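Local structure of thymidylate synthase (1TIS) at residues A[122-130]-A[251-259]. The protein catalyses the reductive methylation of dUMP to dTMP, with methylenetetrahydrofolate as carbon donor and reductant, and works as a homodimer. Sequence-based numbering, arbitrary orientation.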
ATOM      1  N   ILE A 122      10.415 -12.377   6.590  1.00  9.06           N
ATOM      2  CA  ILE A 122      11.135 -12.635   5.333  1.00  5.78           C
ATOM      3  C   ILE A 122      11.065 -14.130   5.201  1.00  4.50           C
ATOM      4  O   ILE A 122      10.396 -14.654   4.326  1.00 10.04           O
ATOM      5  CB  ILE A 122      12.662 -12.222   5.304  1.00  8.88           C
ATOM      6  CG1 ILE A 122      12.757 -10.726   4.994  1.00  3.71           C
ATOM      7  CG2 ILE A 122      13.470 -13.009   4.235  1.00  5.58           C
ATOM      8  CD1 ILE A 122      12.300 -10.353   3.559  1.00  4.81           C
ATOM      9  N   ILE A 123      11.688 -14.864   6.093  1.00  4.98           N
ATOM     10  CA  ILE A 123      11.676 -16.304   6.030  1.00  3.58           C
ATOM     11  C   ILE A 123      10.300 -16.866   5.806  1.00  4.33           C
ATOM     12  O   ILE A 123      10.237 -17.784   4.990  1.00 13.21           O
ATOM     13  CB  ILE A 123      12.322 -16.822   7.328  1.00  2.00           C
ATOM     14  CG1 ILE A 123      13.691 -17.202   6.842  1.00  2.00           C
ATOM     15  CG2 ILE A 123      11.557 -17.894   8.087  1.00  2.00           C
ATOM     16  CD1 ILE A 123      14.602 -17.656   7.972  1.00  5.55           C
ATOM     17  N   GLU A 124       9.199 -16.359   6.343  1.00  2.01           N
ATOM     18  CA  GLU A 124       8.018 -17.113   6.035  1.00  4.65           C
ATOM     19  C   GLU A 124       7.231 -16.700   4.783  1.00  4.02           C
ATOM     20  O   GLU A 124       6.360 -17.419   4.260  1.00  4.37           O
ATOM     21  CB  GLU A 124       7.202 -17.105   7.287  1.00  8.60           C
ATOM     22  CG  GLU A 124       6.388 -15.858   7.452  1.00 19.43           C
ATOM     23  CD  GLU A 124       4.968 -16.267   7.745  1.00 22.62           C
ATOM     24  OE1 GLU A 124       4.277 -16.719   6.820  1.00 28.02           O
ATOM     25  OE2 GLU A 124       4.583 -16.163   8.911  1.00 27.89           O
ATOM     26  N   VAL A 125       7.550 -15.560   4.188  1.00  4.95           N
ATOM     27  CA  VAL A 125       6.860 -15.133   2.985  1.00  2.63           C
ATOM     28  C   VAL A 125       7.551 -15.832   1.841  1.00  2.00           C
ATOM     29  O   VAL A 125       6.975 -15.938   0.769  1.00  6.81           O
ATOM     30  CB  VAL A 125       6.930 -13.569   2.776  1.00 15.62           C
ATOM     31  CG1 VAL A 125       8.196 -12.979   2.052  1.00 10.71           C
ATOM     32  CG2 VAL A 125       5.658 -13.283   1.981  1.00 19.54           C
ATOM     33  N   ILE A 126       8.782 -16.303   1.990  1.00  2.02           N
ATOM     34  CA  ILE A 126       9.385 -16.993   0.900  1.00  2.00           C
ATOM     35  C   ILE A 126       8.848 -18.394   0.938  1.00  6.37           C
ATOM     36  O   ILE A 126       8.765 -19.003  -0.111  1.00 15.72           O
ATOM     37  CB  ILE A 126      10.887 -16.865   1.053  1.00  2.01           C
ATOM     38  CG1 ILE A 126      11.186 -15.366   0.762  1.00  4.45           C
ATOM     39  CG2 ILE A 126      11.630 -17.839   0.152  1.00  2.00           C
ATOM     40  CD1 ILE A 126      12.603 -14.772   0.820  1.00  2.00           C
ATOM     41  N   ASP A 127       8.372 -18.947   2.057  1.00  9.16           N
ATOM     42  CA  ASP A 127       7.675 -20.220   2.041  1.00  8.15           C
ATOM     43  C   ASP A 127       6.329 -20.076   1.326  1.00 10.86           C
ATOM     44  O   ASP A 127       6.186 -20.833   0.367  1.00 12.47           O
ATOM     45  CB  ASP A 127       7.445 -20.733   3.457  1.00  9.97           C
ATOM     46  CG  ASP A 127       8.722 -21.116   4.218  1.00 14.71           C
ATOM     47  OD1 ASP A 127       9.748 -21.367   3.589  1.00 11.31           O
ATOM     48  OD2 ASP A 127       8.684 -21.176   5.453  1.00 15.98           O
ATOM     49  N   ARG A 128       5.336 -19.186   1.605  1.00  8.41           N
ATOM     50  CA  ARG A 128       4.084 -19.103   0.825  1.00  4.47           C
ATOM     51  C   ARG A 128       4.326 -19.160  -0.671  1.00  4.96           C
ATOM     52  O   ARG A 128       3.659 -19.964  -1.320  1.00  4.28           O
ATOM     53  CB  ARG A 128       3.288 -17.820   1.049  1.00  6.59           C
ATOM     54  CG  ARG A 128       2.927 -17.628   2.517  1.00 20.22           C
ATOM     55  CD  ARG A 128       1.587 -16.892   2.781  1.00 24.83           C
ATOM     56  NE  ARG A 128       0.395 -17.752   2.719  1.00 22.03           N
ATOM     57  CZ  ARG A 128      -0.507 -17.809   3.706  1.00 20.01           C
ATOM     58  NH1 ARG A 128      -0.420 -17.040   4.790  1.00 19.60           N
ATOM     59  NH2 ARG A 128      -1.531 -18.646   3.611  1.00 22.17           N
ATOM     60  N   ILE A 129       5.336 -18.456  -1.204  1.00  3.96           N
ATOM     61  CA  ILE A 129       5.701 -18.496  -2.620  1.00  3.50           C
ATOM     62  C   ILE A 129       6.156 -19.892  -2.989  1.00  5.93           C
ATOM     63  O   ILE A 129       5.824 -20.411  -4.055  1.00 10.36           O
ATOM     64  CB  ILE A 129       6.898 -17.630  -3.026  1.00  4.29           C
ATOM     65  CG1 ILE A 129       7.054 -16.320  -2.231  1.00  2.00           C
ATOM     66  CG2 ILE A 129       6.707 -17.438  -4.527  1.00  2.00           C
ATOM     67  CD1 ILE A 129       6.179 -15.092  -2.519  1.00  2.01           C
ATOM     68  N   LYS A 130       6.960 -20.504  -2.131  1.00  3.13           N
ATOM     69  CA  LYS A 130       7.432 -21.850  -2.375  1.00  7.10           C
ATOM     70  C   LYS A 130       6.295 -22.862  -2.306  1.00  9.40           C
ATOM     71  O   LYS A 130       6.381 -23.969  -2.852  1.00 20.32           O
ATOM     72  CB  LYS A 130       8.424 -22.358  -1.333  1.00  3.60           C
ATOM     73  CG  LYS A 130       9.713 -21.659  -0.993  1.00  2.00           C
ATOM     74  CD  LYS A 130      10.723 -21.636  -2.104  1.00  2.00           C
ATOM     75  CE  LYS A 130      11.984 -21.164  -1.454  1.00  2.00           C
ATOM     76  NZ  LYS A 130      12.517 -22.197  -0.600  1.00  2.02           N
ATOM     77  N   TYR A 251      17.556 -25.616  -3.963  1.00 22.17           N
ATOM     78  CA  TYR A 251      16.872 -26.728  -3.331  1.00 27.05           C
ATOM     79  C   TYR A 251      16.965 -26.556  -1.800  1.00 29.80           C
ATOM     80  O   TYR A 251      16.277 -27.248  -1.013  1.00 27.76           O
ATOM     81  CB  TYR A 251      17.537 -28.072  -3.799  1.00 27.17           C
ATOM     82  CG  TYR A 251      17.818 -28.225  -5.311  1.00 24.20           C
ATOM     83  CD1 TYR A 251      16.812 -28.481  -6.248  1.00 19.46           C
ATOM     84  CD2 TYR A 251      19.126 -28.069  -5.748  1.00 22.23           C
ATOM     85  CE1 TYR A 251      17.106 -28.564  -7.610  1.00 19.01           C
ATOM     86  CE2 TYR A 251      19.422 -28.154  -7.105  1.00 25.36           C
ATOM     87  CZ  TYR A 251      18.424 -28.403  -8.036  1.00 20.80           C
ATOM     88  OH  TYR A 251      18.786 -28.517  -9.371  1.00 15.35           O
ATOM     89  N   LEU A 252      17.785 -25.577  -1.359  1.00 25.96           N
ATOM     90  CA  LEU A 252      18.081 -25.477   0.056  1.00 27.27           C
ATOM     91  C   LEU A 252      16.854 -24.980   0.770  1.00 29.61           C
ATOM     92  O   LEU A 252      16.055 -24.295   0.131  1.00 31.16           O
ATOM     93  CB  LEU A 252      19.264 -24.529   0.310  1.00 27.46           C
ATOM     94  CG  LEU A 252      20.669 -24.942  -0.177  1.00 28.03           C
ATOM     95  CD1 LEU A 252      21.795 -24.114   0.447  1.00 25.24           C
ATOM     96  CD2 LEU A 252      20.900 -26.363   0.255  1.00 30.99           C
ATOM     97  N   SER A 253      16.668 -25.353   2.049  1.00 28.96           N
ATOM     98  CA  SER A 253      15.501 -24.916   2.800  1.00 26.81           C
ATOM     99  C   SER A 253      15.523 -23.416   2.947  1.00 26.19           C
ATOM    100  O   SER A 253      16.615 -22.890   3.156  1.00 32.35           O
ATOM    101  CB  SER A 253      15.502 -25.556   4.157  1.00 27.87           C
ATOM    102  OG  SER A 253      16.720 -25.395   4.851  1.00 34.68           O
ATOM    103  N   THR A 254      14.406 -22.695   2.833  1.00 24.61           N
ATOM    104  CA  THR A 254      14.346 -21.223   2.931  1.00 14.70           C
ATOM    105  C   THR A 254      15.206 -20.547   3.981  1.00  5.30           C
ATOM    106  O   THR A 254      15.925 -19.565   3.744  1.00  2.01           O
ATOM    107  CB  THR A 254      12.893 -20.869   3.138  1.00 15.56           C
ATOM    108  OG1 THR A 254      12.163 -21.594   2.150  1.00 21.43           O
ATOM    109  CG2 THR A 254      12.639 -19.406   3.029  1.00 15.69           C
ATOM    110  N   LYS A 255      15.192 -21.188   5.137  1.00  2.00           N
ATOM    111  CA  LYS A 255      15.968 -20.666   6.239  1.00 11.45           C
ATOM    112  C   LYS A 255      17.494 -20.804   5.980  1.00 12.78           C
ATOM    113  O   LYS A 255      18.312 -19.980   6.401  1.00 21.59           O
ATOM    114  CB  LYS A 255      15.527 -21.399   7.531  1.00 18.66           C
ATOM    115  CG  LYS A 255      14.050 -21.840   7.639  1.00 24.95           C
ATOM    116  CD  LYS A 255      13.974 -23.369   7.377  1.00 32.78           C
ATOM    117  CE  LYS A 255      12.673 -23.897   6.766  1.00 32.82           C
ATOM    118  NZ  LYS A 255      12.539 -23.490   5.374  1.00 35.74           N
ATOM    119  N   GLU A 256      17.919 -21.809   5.218  1.00  7.96           N
ATOM    120  CA  GLU A 256      19.290 -22.086   4.831  1.00  3.69           C
ATOM    121  C   GLU A 256      19.774 -21.297   3.599  1.00 10.76           C
ATOM    122  O   GLU A 256      20.979 -21.047   3.368  1.00  7.94           O
ATOM    123  CB  GLU A 256      19.321 -23.562   4.616  1.00  2.01           C
ATOM    124  CG  GLU A 256      20.658 -24.181   4.571  1.00 10.23           C
ATOM    125  CD  GLU A 256      21.516 -23.706   5.711  1.00 17.96           C
ATOM    126  OE1 GLU A 256      21.259 -24.089   6.856  1.00 20.93           O
ATOM    127  OE2 GLU A 256      22.428 -22.927   5.429  1.00 27.75           O
ATOM    128  N   GLN A 257      18.774 -20.885   2.803  1.00 14.72           N
ATOM    129  CA  GLN A 257      18.973 -20.052   1.625  1.00 19.11           C
ATOM    130  C   GLN A 257      19.283 -18.604   2.000  1.00 21.24           C
ATOM    131  O   GLN A 257      20.143 -18.001   1.342  1.00 19.85           O
ATOM    132  CB  GLN A 257      17.744 -20.036   0.723  1.00 16.96           C
ATOM    133  CG  GLN A 257      17.368 -21.363   0.088  1.00 15.23           C
ATOM    134  CD  GLN A 257      16.251 -21.215  -0.938  1.00 13.76           C
ATOM    135  OE1 GLN A 257      15.265 -20.563  -0.631  1.00 12.06           O
ATOM    136  NE2 GLN A 257      16.339 -21.716  -2.168  1.00 10.66           N
ATOM    137  N   LEU A 258      18.614 -17.979   2.993  1.00 20.72           N
ATOM    138  CA  LEU A 258      19.021 -16.635   3.408  1.00 16.56           C
ATOM    139  C   LEU A 258      20.398 -16.752   4.052  1.00 11.35           C
ATOM    140  O   LEU A 258      21.226 -15.875   3.834  1.00  4.55           O
ATOM    141  CB  LEU A 258      18.150 -15.983   4.492  1.00 21.09           C
ATOM    142  CG  LEU A 258      17.019 -14.932   4.354  1.00 24.48           C
ATOM    143  CD1 LEU A 258      16.569 -14.585   5.766  1.00 20.77           C
ATOM    144  CD2 LEU A 258      17.466 -13.625   3.715  1.00 20.20           C
ATOM    145  N   LYS A 259      20.707 -17.811   4.810  1.00 10.73           N
ATOM    146  CA  LYS A 259      21.989 -17.930   5.518  1.00 18.00           C
ATOM    147  C   LYS A 259      23.151 -17.684   4.564  1.00 21.27           C
ATOM    148  O   LYS A 259      24.033 -16.854   4.787  1.00 21.50           O
ATOM    149  CB  LYS A 259      22.059 -19.318   6.140  1.00 20.20           C
ATOM    150  CG  LYS A 259      23.135 -19.580   7.202  1.00 27.94           C
ATOM    151  CD  LYS A 259      22.661 -20.649   8.206  1.00 31.81           C
ATOM    152  CE  LYS A 259      21.394 -20.105   8.889  1.00 33.99           C
ATOM    153  NZ  LYS A 259      20.763 -21.071   9.761  1.00 34.28           N
TER
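Thr-254 pushes its side chain into the flank of helix 121-131 as a knob among Ile-123, Ile-126, Asp-127 and Lys-130. Its methyl CG2 stands anti to the backbone N and OG1 beside it (chi1 -49°), which lays CG2 on Ile-126 CG2 and the carbonyl oxygen of Ile-123 and turns OG1 to Asp-127 and Lys-130. OG1 donates a hydrogen bond to Asp-127 OD1 at 2.8 Å, nearly along its C-O axis, and accepts from Lys-130 NZ, also at 2.8 Å. One hydroxyl, bonded twice, thus links a carboxylate and an ammonium one helical turn apart. The Lys-130 chain, kinked at CB-CG and CD-CE, runs by Thr-254 in the reverse sense to a weak bond from NZ to Gln-257 OE1 (3.2 Å). Gln-257 NE2 bonds to the carbonyls of Phe-249 and Met-201. Lys-255 NZ makes a long salt bridge to Asp-127 OD1 (3.9 Å).

Toward the start of helix 121-131 the contact turns apolar. Ile-123 CD1 rests against CA and CB of Lys-255; Leu-258 CD1 meets Ile-123 CG1 and, at about a right angle, Ile-122 CG2. Ser-253 holds the N-cap position.

This is knobs-into-holes helix packing, the axes of 122-130 and 254-259 9.6 Å apart at 123°. Asp-127 lies about 12 Å, side chain to side chain, from Arg-137, a probable dUMP ligand. Helix 109-114 adjoins the isoleucine-leucine end, helix 184-202 packs on Ile-126 and Thr-254, and Ile-122 reaches Tyr-160 on strand 157-164.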